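Local coordinates for protein putative SnoaL-like polyketide cyclase (Shewanella putrefaciens, PDB 3GZB) that is of unknown function but probably belongs to the SnoaL-like polyketide cyclases, with substrate and reaction not established, at residues Q13-E18 and E22-V27. Numbering follows the deposited sequence.
Sequences QANSGE and EQQLAV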
ATOM      1  N   GLN A  13       5.549   9.652 -18.780  1.00 13.52           N
ATOM      2  CA  GLN A  13       6.209   8.349 -18.751  1.00 11.87           C
ATOM      3  C   GLN A  13       5.331   7.219 -19.261  1.00 12.49           C
ATOM      4  O   GLN A  13       5.822   6.140 -19.565  1.00 14.39           O
ATOM      5  CB  GLN A  13       6.671   8.008 -17.321  1.00 16.59           C
ATOM      6  CG  GLN A  13       7.535   9.065 -16.692  1.00 17.96           C
ATOM      7  CD  GLN A  13       7.915   8.690 -15.274  1.00 17.61           C
ATOM      8  OE1 GLN A  13       7.064   8.363 -14.439  1.00 19.77           O
ATOM      9  NE2 GLN A  13       9.225   8.673 -15.023  1.00 25.07           N
ATOM     10  N   ALA A  14       4.010   7.466 -19.297  1.00 12.61           N
ATOM     11  CA  ALA A  14       3.036   6.397 -19.516  1.00 11.78           C
ATOM     12  C   ALA A  14       3.158   5.747 -20.858  1.00 11.91           C
ATOM     13  O   ALA A  14       2.824   4.572 -20.990  1.00 15.48           O
ATOM     14  CB  ALA A  14       1.587   6.910 -19.339  1.00 12.10           C
ATOM     15  N   ASN A  15       3.677   6.469 -21.823  1.00 10.86           N
ATOM     16  CA  ASN A  15       3.763   5.951 -23.181  1.00 12.74           C
ATOM     17  C   ASN A  15       5.190   5.622 -23.608  1.00 12.42           C
ATOM     18  O   ASN A  15       5.443   5.508 -24.800  1.00 13.77           O
ATOM     19  CB  ASN A  15       3.046   6.928 -24.161  1.00 11.40           C
ATOM     20  CG  ASN A  15       1.546   6.940 -23.945  1.00 14.41           C
ATOM     21  OD1 ASN A  15       0.837   5.956 -24.265  1.00 14.55           O
ATOM     22  ND2 ASN A  15       1.060   7.980 -23.295  1.00 18.98           N
ATOM     23  N   SER A  16       6.072   5.323 -22.652  1.00 11.36           N
ATOM     24  CA  SER A  16       7.458   4.972 -22.915  1.00 12.99           C
ATOM     25  C   SER A  16       7.577   3.687 -23.721  1.00 10.98           C
ATOM     26  O   SER A  16       8.600   3.444 -24.343  1.00 11.27           O
ATOM     27  CB  SER A  16       8.235   4.763 -21.602  1.00 14.25           C
ATOM     28  OG  SER A  16       7.742   3.616 -20.928  1.00 14.09           O
ATOM     29  N   GLY A  17       6.547   2.858 -23.645  1.00 10.69           N
ATOM     30  CA  GLY A  17       6.530   1.525 -24.177  1.00 12.23           C
ATOM     31  C   GLY A  17       6.800   0.458 -23.151  1.00 12.53           C
ATOM     32  O   GLY A  17       6.785  -0.725 -23.486  1.00 17.70           O
ATOM     33  N   GLU A  18       7.106   0.876 -21.933  1.00 12.03           N
ATOM     34  CA  GLU A  18       7.418  -0.028 -20.834  1.00 14.74           C
ATOM     35  C   GLU A  18       6.375  -0.066 -19.709  1.00 14.90           C
ATOM     36  O   GLU A  18       6.529  -0.863 -18.774  1.00 15.66           O
ATOM     37  CB  GLU A  18       8.750   0.374 -20.218  1.00 18.27           C
ATOM     38  CG  GLU A  18       9.924   0.225 -21.193  1.00 28.99           C
ATOM     39  CD  GLU A  18      11.271   0.624 -20.586  1.00 43.95           C
ATOM     40  OE1 GLU A  18      11.314   1.104 -19.427  1.00 49.80           O
ATOM     41  OE2 GLU A  18      12.297   0.450 -21.284  1.00 57.29           O
ATOM     42  N   GLU A  22      -2.413  -1.433 -17.274  1.00  9.87           N
ATOM     43  CA  GLU A  22      -3.143  -1.253 -16.015  1.00  8.83           C
ATOM     44  C   GLU A  22      -2.615  -0.033 -15.258  1.00  9.69           C
ATOM     45  O   GLU A  22      -3.344   0.794 -14.753  1.00  8.76           O
ATOM     46  CB  GLU A  22      -3.006  -2.531 -15.152  1.00  9.73           C
ATOM     47  CG  GLU A  22      -3.560  -3.756 -15.833  1.00 11.44           C
ATOM     48  CD  GLU A  22      -2.596  -4.546 -16.682  1.00 15.72           C
ATOM     49  OE1 GLU A  22      -1.531  -4.057 -17.142  1.00 12.08           O
ATOM     50  OE2 GLU A  22      -2.936  -5.742 -16.915  1.00 22.21           O
ATOM     51  N   GLN A  23      -1.289   0.106 -15.228  1.00  7.76           N
ATOM     52  CA  GLN A  23      -0.691   1.325 -14.671  1.00  8.43           C
ATOM     53  C   GLN A  23      -1.064   2.586 -15.463  1.00  8.27           C
ATOM     54  O   GLN A  23      -1.349   3.608 -14.855  1.00  8.68           O
ATOM     55  CB  GLN A  23       0.812   1.175 -14.534  1.00  9.44           C
ATOM     56  CG  GLN A  23       1.273   0.102 -13.531  1.00  9.41           C
ATOM     57  CD  GLN A  23       2.790   0.052 -13.424  1.00  7.99           C
ATOM     58  OE1 GLN A  23       3.476   1.041 -13.656  1.00 10.15           O
ATOM     59  NE2 GLN A  23       3.323  -1.126 -13.069  1.00 10.07           N
ATOM     60  N   GLN A  24      -1.113   2.511 -16.795  1.00  8.55           N
ATOM     61  CA  GLN A  24      -1.419   3.677 -17.611  1.00  6.98           C
ATOM     62  C   GLN A  24      -2.820   4.164 -17.288  1.00  8.14           C
ATOM     63  O   GLN A  24      -3.053   5.366 -17.209  1.00  9.36           O
ATOM     64  CB  GLN A  24      -1.280   3.350 -19.101  1.00  6.74           C
ATOM     65  CG  GLN A  24       0.131   3.094 -19.579  1.00  7.94           C
ATOM     66  CD  GLN A  24       0.247   3.011 -21.070  1.00 11.79           C
ATOM     67  OE1 GLN A  24      -0.322   3.869 -21.792  1.00 10.49           O
ATOM     68  NE2 GLN A  24       0.976   2.009 -21.551  1.00 10.17           N
ATOM     69  N   LEU A  25      -3.725   3.236 -17.089  1.00  8.96           N
ATOM     70  CA  LEU A  25      -5.091   3.634 -16.747  1.00  8.70           C
ATOM     71  C   LEU A  25      -5.175   4.255 -15.352  1.00 11.15           C
ATOM     72  O   LEU A  25      -5.888   5.226 -15.144  1.00 10.37           O
ATOM     73  CB  LEU A  25      -6.066   2.461 -16.901  1.00  8.52           C
ATOM     74  CG  LEU A  25      -7.560   2.806 -16.809  1.00  9.37           C
ATOM     75  CD1 LEU A  25      -7.992   3.799 -17.937  1.00 11.54           C
ATOM     76  CD2 LEU A  25      -8.431   1.535 -16.832  1.00 12.45           C
ATOM     77  N   ALA A  26      -4.416   3.703 -14.400  1.00  9.21           N
ATOM     78  CA  ALA A  26      -4.353   4.259 -13.081  1.00  7.58           C
ATOM     79  C   ALA A  26      -3.880   5.694 -13.133  1.00  8.80           C
ATOM     80  O   ALA A  26      -4.399   6.519 -12.379  1.00  9.27           O
ATOM     81  CB  ALA A  26      -3.396   3.429 -12.200  1.00  8.87           C
ATOM     82  N   VAL A  27      -2.890   6.011 -13.974  1.00  8.28           N
ATOM     83  CA  VAL A  27      -2.421   7.380 -14.094  1.00  9.33           C
ATOM     84  C   VAL A  27      -3.563   8.327 -14.515  1.00  9.51           C
ATOM     85  O   VAL A  27      -3.735   9.433 -13.950  1.00  9.47           O
ATOM     86  CB  VAL A  27      -1.228   7.489 -15.041  1.00  9.35           C
ATOM     87  CG1 VAL A  27      -0.827   8.942 -15.302  1.00 10.85           C
ATOM     88  CG2 VAL A  27      -0.011   6.665 -14.501  1.00 11.84           C
TER
HETATM   89  O   HOH W   1       1.498   3.349 -24.706  1.00 15.64           O
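Ala14 presents its carbonyl oxygen to the flat face of the Gln24 side-chain amide. The oxygen sits almost straight above the amide carbon, with Ala14 O 3.0 Å from Gln24 CD. It lies 3.2 Å from Gln24 NE2, but the angle is too poor for a hydrogen bond. The approach over the amide carbon is consistent with a weak dipolar attraction. Ala14 O is also 3.3 Å from Gln24 OE1, another acceptor. Gln24 CG stands beside the backbone N (chi1 -69°), and the chain runs on extended to CD. This carries the amide away from helix 21-34 and under the loop carbonyl. Lower on the same chain, the methyl of Ala14 touches the aliphatic part, with Ala14 CB 4.1 Å from Gln24 CG. Ala14 is buried.

Asn15 comes in at the oxygen end of the amide. Its side chain crosses that of Gln24 at about a right angle, and the two amide planes are 84° apart. Asn15 OD1 and Gln24 OE1 are 3.4 Å apart, and both are acceptors. The two acceptor pairs at OE1 probably offset part of the attraction. A water donates to Asn15 OD1 at 2.7 Å and accepts a weak bond from Gln24 NE2 at 3.5 Å. The stronger partner of Gln24 NE2 is the backbone oxygen of Met19, in the link between the segments. A leucine in place of Gln24 would probably leave Met19 O and the water without this donor, and Ala14 O facing a nonpolar branch.

The loop itself is shaped locally. Gln13 to Ser16 form a type I turn, and Ser16 OG accepts from Glu18 N in an ST turn. The contact lays the loop before helix 21-34 against Gln24 in the first turn of that helix, in an NTF2-like domain. The bond to Met19 O probably sets the rotation of the amide. Across the segments, the chemistry implies a modest addition: carbonyl-to-amide packing, one methyl contact and a water bridge that is weak on its Gln24 side.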